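Local coordinates for protein peroxidase (Cellulomonas bogoriensis 69B4 = DSM 16987, PDB 6QZO) that binds heme b and, as a member of the DyP-type peroxidase family, probably catalyses peroxide-dependent oxidation of its substrates, at residues L55-L68 / V103-L115. Sequence-based numbering, arbitrary orientation.
Sequences LASTSDRASVERLL and VGFGPGLLTAAGL
V64, on the first turn of helix 61-78, meets L109 of helix 107-113 in the tightly packed apolar part of this contact, CG1 lying 3.7 Å from L109 CG. That methyl reaches the leucine because it stands anti to the backbone N (chi1 177°), and it touches both L109 methyls as well. From the end of strand 47-55, L55 pushes CD1 against the neighbouring helix surface, 3.6 Å from L109 CA and 3.7 Å from A112 CB. One turn further along helix 61-78, L68 approaches F105 from the opposite direction and sets CD2 3.7 Å from ring atom CE1, while L109 CD2 rests over one face of the same ring near its rim. Helix 378-381 also reaches F105, through L380. The two helix segments run at 126°, their axes 8.9 Å apart at closest approach.

The solvent side is polar and looser. There R61 bends at chi3 (-93°) and lays its guanidinium across L115, giving weak hydrogen bonds from NE to A113 O (2.8 Å) and from NH2 to G114 O (2.8 Å). Both carbonyls lie at the C-terminal end of helix 107-113, where G114 has positive phi in a Schellman motif. D60, at the N-cap of helix 61-78, accepts from S63 N at its carboxylate OD1 (3.0 Å), while its CA approaches A112 O in a CH···O contact. The start of one helix thus abuts the end of the other within the N-terminal ferredoxin-like half of the DyP fold, away from the heme. Apolar packing of L55, V64 and L68 joins the elements on the inner side; R61 adds weak bonds at the rim, its positive charge probably suiting a helix C-terminus.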
ATOM      1  N   LEU A  55      -3.680  15.222 -20.522  1.00 24.08           N
ATOM      2  CA  LEU A  55      -4.877  15.771 -21.208  1.00 24.53           C
ATOM      3  C   LEU A  55      -5.020  15.078 -22.567  1.00 25.20           C
ATOM      4  O   LEU A  55      -4.000  14.689 -23.143  1.00 25.61           O
ATOM      5  CB  LEU A  55      -4.716  17.288 -21.342  1.00 24.41           C
ATOM      6  CG  LEU A  55      -4.665  18.035 -20.011  1.00 24.05           C
ATOM      7  CD1 LEU A  55      -4.221  19.466 -20.202  1.00 23.94           C
ATOM      8  CD2 LEU A  55      -6.052  17.995 -19.369  1.00 24.01           C
ATOM      9  N   ALA A  56      -6.248  14.894 -23.049  1.00 25.62           N
ATOM     10  CA  ALA A  56      -6.512  14.443 -24.442  1.00 26.19           C
ATOM     11  C   ALA A  56      -5.949  15.475 -25.425  1.00 26.66           C
ATOM     12  O   ALA A  56      -5.905  16.651 -25.058  1.00 26.91           O
ATOM     13  CB  ALA A  56      -7.990  14.226 -24.633  1.00 26.80           C
ATOM     14  N   SER A  57      -5.551  15.046 -26.620  1.00 27.21           N
ATOM     15  CA  SER A  57      -5.045  15.908 -27.726  1.00 27.70           C
ATOM     16  C   SER A  57      -6.099  16.967 -28.102  1.00 28.53           C
ATOM     17  O   SER A  57      -5.723  18.051 -28.581  1.00 28.24           O
ATOM     18  CB  SER A  57      -4.659  15.088 -28.921  1.00 28.18           C
ATOM     19  OG  SER A  57      -5.786  14.391 -29.432  1.00 28.70           O
ATOM     20  N   THR A  58      -7.376  16.643 -27.902  1.00 29.36           N
ATOM     21  CA  THR A  58      -8.544  17.483 -28.285  1.00 31.35           C
ATOM     22  C   THR A  58      -8.857  18.512 -27.196  1.00 31.25           C
ATOM     23  O   THR A  58      -9.654  19.405 -27.464  1.00 32.32           O
ATOM     24  CB  THR A  58      -9.763  16.605 -28.595  1.00 31.69           C
ATOM     25  OG1 THR A  58     -10.018  15.765 -27.465  1.00 30.52           O
ATOM     26  CG2 THR A  58      -9.551  15.736 -29.819  1.00 32.28           C
ATOM     27  N   SER A  59      -8.192  18.445 -26.048  1.00 31.52           N
ATOM     28  CA  SER A  59      -8.369  19.382 -24.899  1.00 31.88           C
ATOM     29  C   SER A  59      -8.122  20.835 -25.333  1.00 31.91           C
ATOM     30  O   SER A  59      -7.269  21.071 -26.216  1.00 34.01           O
ATOM     31  CB  SER A  59      -7.482  18.997 -23.754  1.00 32.43           C
ATOM     32  OG  SER A  59      -8.129  18.008 -22.968  1.00 34.02           O
ATOM     33  N   ASP A  60      -8.871  21.773 -24.755  1.00 30.42           N
ATOM     34  CA  ASP A  60      -8.698  23.244 -24.927  1.00 29.76           C
ATOM     35  C   ASP A  60      -8.909  23.903 -23.562  1.00 29.67           C
ATOM     36  O   ASP A  60      -9.088  23.165 -22.576  1.00 29.69           O
ATOM     37  CB  ASP A  60      -9.656  23.791 -25.995  1.00 29.64           C
ATOM     38  CG  ASP A  60     -11.120  23.484 -25.716  1.00 28.86           C
ATOM     39  OD1 ASP A  60     -11.449  23.128 -24.541  1.00 27.81           O
ATOM     40  OD2 ASP A  60     -11.908  23.549 -26.683  1.00 28.09           O
ATOM     41  N   ARG A  61      -8.893  25.239 -23.506  1.00 29.52           N
ATOM     42  CA  ARG A  61      -9.069  26.018 -22.253  1.00 29.39           C
ATOM     43  C   ARG A  61     -10.349  25.549 -21.544  1.00 28.93           C
ATOM     44  O   ARG A  61     -10.337  25.442 -20.305  1.00 28.82           O
ATOM     45  CB  ARG A  61      -9.136  27.511 -22.578  1.00 30.47           C
ATOM     46  CG  ARG A  61      -8.768  28.429 -21.426  1.00 31.06           C
ATOM     47  CD  ARG A  61      -8.721  29.848 -21.894  1.00 32.66           C
ATOM     48  NE  ARG A  61      -7.358  30.164 -22.295  1.00 33.01           N
ATOM     49  CZ  ARG A  61      -6.995  31.171 -23.082  1.00 34.86           C
ATOM     50  NH1 ARG A  61      -7.893  32.003 -23.593  1.00 36.30           N
ATOM     51  NH2 ARG A  61      -5.710  31.359 -23.349  1.00 35.28           N
ATOM     52  N   ALA A  62     -11.424  25.300 -22.293  1.00 29.06           N
ATOM     53  CA  ALA A  62     -12.757  24.993 -21.722  1.00 28.88           C
ATOM     54  C   ALA A  62     -12.716  23.632 -21.015  1.00 28.53           C
ATOM     55  O   ALA A  62     -13.265  23.530 -19.883  1.00 28.30           O
ATOM     56  CB  ALA A  62     -13.820  25.048 -22.791  1.00 28.94           C
ATOM     57  N   SER A  63     -12.085  22.637 -21.653  1.00 28.49           N
ATOM     58  CA  SER A  63     -11.832  21.275 -21.115  1.00 27.90           C
ATOM     59  C   SER A  63     -11.115  21.384 -19.775  1.00 27.86           C
ATOM     60  O   SER A  63     -11.583  20.783 -18.796  1.00 28.50           O
ATOM     61  CB  SER A  63     -11.002  20.444 -22.057  1.00 27.51           C
ATOM     62  OG  SER A  63     -11.715  20.214 -23.251  1.00 27.44           O
ATOM     63  N   VAL A  64      -9.988  22.089 -19.765  1.00 27.98           N
ATOM     64  CA  VAL A  64      -9.114  22.196 -18.564  1.00 28.01           C
ATOM     65  C   VAL A  64      -9.935  22.844 -17.452  1.00 27.66           C
ATOM     66  O   VAL A  64      -9.921  22.319 -16.311  1.00 27.07           O
ATOM     67  CB  VAL A  64      -7.828  22.979 -18.875  1.00 29.26           C
ATOM     68  CG1 VAL A  64      -6.950  23.174 -17.643  1.00 29.61           C
ATOM     69  CG2 VAL A  64      -7.049  22.305 -19.997  1.00 29.34           C
ATOM     70  N   GLU A  65     -10.663  23.916 -17.785  1.00 27.88           N
ATOM     71  CA  GLU A  65     -11.481  24.640 -16.788  1.00 27.71           C
ATOM     72  C   GLU A  65     -12.518  23.700 -16.170  1.00 26.52           C
ATOM     73  O   GLU A  65     -12.576  23.629 -14.926  1.00 26.38           O
ATOM     74  CB  GLU A  65     -12.215  25.817 -17.409  1.00 28.83           C
ATOM     75  CG  GLU A  65     -12.847  26.666 -16.322  1.00 29.67           C
ATOM     76  CD  GLU A  65     -13.649  27.832 -16.847  1.00 30.85           C
ATOM     77  OE1 GLU A  65     -13.243  28.427 -17.864  1.00 31.82           O
ATOM     78  OE2 GLU A  65     -14.668  28.138 -16.222  1.00 32.61           O
ATOM     79  N   ARG A  66     -13.313  23.039 -17.012  1.00 25.71           N
ATOM     80  CA  ARG A  66     -14.345  22.058 -16.574  1.00 25.30           C
ATOM     81  C   ARG A  66     -13.703  21.034 -15.621  1.00 23.69           C
ATOM     82  O   ARG A  66     -14.238  20.824 -14.515  1.00 23.76           O
ATOM     83  CB  ARG A  66     -14.979  21.372 -17.790  1.00 25.94           C
ATOM     84  CG  ARG A  66     -16.125  20.429 -17.452  1.00 26.80           C
ATOM     85  CD  ARG A  66     -17.348  21.132 -16.869  1.00 27.65           C
ATOM     86  NE  ARG A  66     -18.348  20.171 -16.400  1.00 28.26           N
ATOM     87  CZ  ARG A  66     -19.637  20.447 -16.187  1.00 29.58           C
ATOM     88  NH1 ARG A  66     -20.111  21.661 -16.417  1.00 30.54           N
ATOM     89  NH2 ARG A  66     -20.456  19.506 -15.745  1.00 30.33           N
ATOM     90  N   LEU A  67     -12.583  20.443 -16.024  1.00 22.22           N
ATOM     91  CA  LEU A  67     -11.865  19.413 -15.233  1.00 21.51           C
ATOM     92  C   LEU A  67     -11.547  19.945 -13.828  1.00 20.45           C
ATOM     93  O   LEU A  67     -11.852  19.259 -12.849  1.00 19.94           O
ATOM     94  CB  LEU A  67     -10.574  19.049 -15.967  1.00 21.37           C
ATOM     95  CG  LEU A  67      -9.714  18.013 -15.266  1.00 21.07           C
ATOM     96  CD1 LEU A  67     -10.503  16.740 -15.007  1.00 21.29           C
ATOM     97  CD2 LEU A  67      -8.467  17.696 -16.092  1.00 21.05           C
ATOM     98  N   LEU A  68     -10.933  21.123 -13.744  1.00 20.15           N
ATOM     99  CA  LEU A  68     -10.558  21.774 -12.455  1.00 19.53           C
ATOM    100  C   LEU A  68     -11.803  22.070 -11.623  1.00 19.46           C
ATOM    101  O   LEU A  68     -11.716  22.026 -10.378  1.00 19.22           O
ATOM    102  CB  LEU A  68      -9.790  23.068 -12.736  1.00 19.54           C
ATOM    103  CG  LEU A  68      -8.454  22.893 -13.442  1.00 19.35           C
ATOM    104  CD1 LEU A  68      -7.812  24.252 -13.697  1.00 19.66           C
ATOM    105  CD2 LEU A  68      -7.523  21.985 -12.635  1.00 18.92           C
ATOM    106  N   VAL A 103      -3.312  19.905  -6.171  1.00 16.13           N
ATOM    107  CA  VAL A 103      -3.332  19.924  -7.664  1.00 16.14           C
ATOM    108  C   VAL A 103      -2.100  20.678  -8.155  1.00 16.14           C
ATOM    109  O   VAL A 103      -1.871  21.817  -7.705  1.00 16.32           O
ATOM    110  CB  VAL A 103      -4.614  20.587  -8.203  1.00 16.43           C
ATOM    111  CG1 VAL A 103      -4.719  20.477  -9.716  1.00 16.37           C
ATOM    112  CG2 VAL A 103      -5.848  20.007  -7.536  1.00 16.73           C
ATOM    113  N   GLY A 104      -1.350  20.053  -9.058  1.00 16.26           N
ATOM    114  CA  GLY A 104      -0.174  20.653  -9.715  1.00 16.43           C
ATOM    115  C   GLY A 104      -0.363  20.601 -11.213  1.00 16.69           C
ATOM    116  O   GLY A 104      -0.973  19.616 -11.712  1.00 16.49           O
ATOM    117  N   PHE A 105       0.127  21.622 -11.904  1.00 17.18           N
ATOM    118  CA  PHE A 105       0.027  21.759 -13.376  1.00 17.82           C
ATOM    119  C   PHE A 105       1.416  21.583 -13.983  1.00 18.12           C
ATOM    120  O   PHE A 105       2.357  22.255 -13.539  1.00 18.25           O
ATOM    121  CB  PHE A 105      -0.525  23.124 -13.782  1.00 18.23           C
ATOM    122  CG  PHE A 105      -1.835  23.524 -13.157  1.00 18.29           C
ATOM    123  CD1 PHE A 105      -2.771  22.570 -12.776  1.00 18.14           C
ATOM    124  CD2 PHE A 105      -2.149  24.872 -13.012  1.00 18.53           C
ATOM    125  CE1 PHE A 105      -3.985  22.967 -12.226  1.00 18.24           C
ATOM    126  CE2 PHE A 105      -3.364  25.257 -12.472  1.00 18.58           C
ATOM    127  CZ  PHE A 105      -4.277  24.306 -12.073  1.00 18.42           C
ATOM    128  N   GLY A 106       1.513  20.667 -14.942  1.00 18.82           N
ATOM    129  CA  GLY A 106       2.690  20.497 -15.799  1.00 19.51           C
ATOM    130  C   GLY A 106       2.592  21.445 -16.985  1.00 20.10           C
ATOM    131  O   GLY A 106       1.522  21.989 -17.257  1.00 21.24           O
ATOM    132  N   PRO A 107       3.701  21.662 -17.717  1.00 20.31           N
ATOM    133  CA  PRO A 107       3.716  22.611 -18.828  1.00 20.84           C
ATOM    134  C   PRO A 107       2.608  22.330 -19.853  1.00 21.11           C
ATOM    135  O   PRO A 107       2.060  23.267 -20.379  1.00 21.71           O
ATOM    136  CB  PRO A 107       5.117  22.454 -19.439  1.00 20.92           C
ATOM    137  CG  PRO A 107       5.674  21.158 -18.860  1.00 20.63           C
ATOM    138  CD  PRO A 107       5.004  21.011 -17.506  1.00 20.23           C
ATOM    139  N   GLY A 108       2.345  21.060 -20.124  1.00 21.11           N
ATOM    140  CA  GLY A 108       1.359  20.591 -21.115  1.00 21.35           C
ATOM    141  C   GLY A 108      -0.039  21.091 -20.807  1.00 21.33           C
ATOM    142  O   GLY A 108      -0.806  21.287 -21.762  1.00 21.07           O
ATOM    143  N   LEU A 109      -0.374  21.298 -19.531  1.00 21.57           N
ATOM    144  CA  LEU A 109      -1.699  21.861 -19.163  1.00 22.27           C
ATOM    145  C   LEU A 109      -1.783  23.294 -19.685  1.00 23.60           C
ATOM    146  O   LEU A 109      -2.808  23.638 -20.286  1.00 24.65           O
ATOM    147  CB  LEU A 109      -1.947  21.822 -17.658  1.00 21.84           C
ATOM    148  CG  LEU A 109      -3.354  22.277 -17.248  1.00 21.60           C
ATOM    149  CD1 LEU A 109      -3.952  21.389 -16.160  1.00 21.09           C
ATOM    150  CD2 LEU A 109      -3.341  23.728 -16.782  1.00 21.57           C
ATOM    151  N   LEU A 110      -0.744  24.095 -19.467  1.00 24.81           N
ATOM    152  CA  LEU A 110      -0.728  25.520 -19.891  1.00 26.12           C
ATOM    153  C   LEU A 110      -0.744  25.588 -21.417  1.00 26.84           C
ATOM    154  O   LEU A 110      -1.504  26.401 -21.966  1.00 27.05           O
ATOM    155  CB  LEU A 110       0.495  26.221 -19.298  1.00 26.72           C
ATOM    156  CG  LEU A 110       0.256  26.797 -17.908  1.00 27.26           C
ATOM    157  CD1 LEU A 110       0.219  25.691 -16.874  1.00 27.44           C
ATOM    158  CD2 LEU A 110       1.309  27.824 -17.548  1.00 27.39           C
ATOM    159  N   THR A 111       0.024  24.724 -22.075  1.00 27.60           N
ATOM    160  CA  THR A 111       0.029  24.584 -23.555  1.00 28.47           C
ATOM    161  C   THR A 111      -1.397  24.310 -24.032  1.00 28.45           C
ATOM    162  O   THR A 111      -1.868  25.055 -24.917  1.00 29.42           O
ATOM    163  CB  THR A 111       0.995  23.486 -24.009  1.00 28.57           C
ATOM    164  OG1 THR A 111       2.281  23.884 -23.553  1.00 29.36           O
ATOM    165  CG2 THR A 111       1.028  23.298 -25.508  1.00 29.50           C
ATOM    166  N   ALA A 112      -2.054  23.291 -23.475  1.00 27.67           N
ATOM    167  CA  ALA A 112      -3.383  22.820 -23.927  1.00 28.22           C
ATOM    168  C   ALA A 112      -4.417  23.937 -23.737  1.00 28.13           C
ATOM    169  O   ALA A 112      -5.263  24.077 -24.615  1.00 28.36           O
ATOM    170  CB  ALA A 112      -3.770  21.554 -23.194  1.00 27.79           C
ATOM    171  N   ALA A 113      -4.313  24.715 -22.653  1.00 27.85           N
ATOM    172  CA  ALA A 113      -5.231  25.839 -22.336  1.00 27.59           C
ATOM    173  C   ALA A 113      -4.895  27.095 -23.154  1.00 27.66           C
ATOM    174  O   ALA A 113      -5.704  28.052 -23.076  1.00 28.16           O
ATOM    175  CB  ALA A 113      -5.182  26.168 -20.857  1.00 27.25           C
ATOM    176  N   GLY A 114      -3.776  27.120 -23.887  1.00 27.31           N
ATOM    177  CA  GLY A 114      -3.351  28.302 -24.663  1.00 27.52           C
ATOM    178  C   GLY A 114      -2.787  29.378 -23.755  1.00 27.34           C
ATOM    179  O   GLY A 114      -3.107  30.556 -23.969  1.00 27.48           O
ATOM    180  N   LEU A 115      -1.958  28.985 -22.780  1.00 26.51           N
ATOM    181  CA  LEU A 115      -1.471  29.861 -21.689  1.00 26.28           C
ATOM    182  C   LEU A 115       0.034  29.681 -21.497  1.00 26.45           C
ATOM    183  O   LEU A 115       0.505  29.905 -20.348  1.00 25.36           O
ATOM    184  CB  LEU A 115      -2.232  29.505 -20.406  1.00 26.03           C
ATOM    185  CG  LEU A 115      -3.736  29.780 -20.407  1.00 26.18           C
ATOM    186  CD1 LEU A 115      -4.383  29.243 -19.144  1.00 26.10           C
ATOM    187  CD2 LEU A 115      -4.006  31.271 -20.548  1.00 26.75           C
TER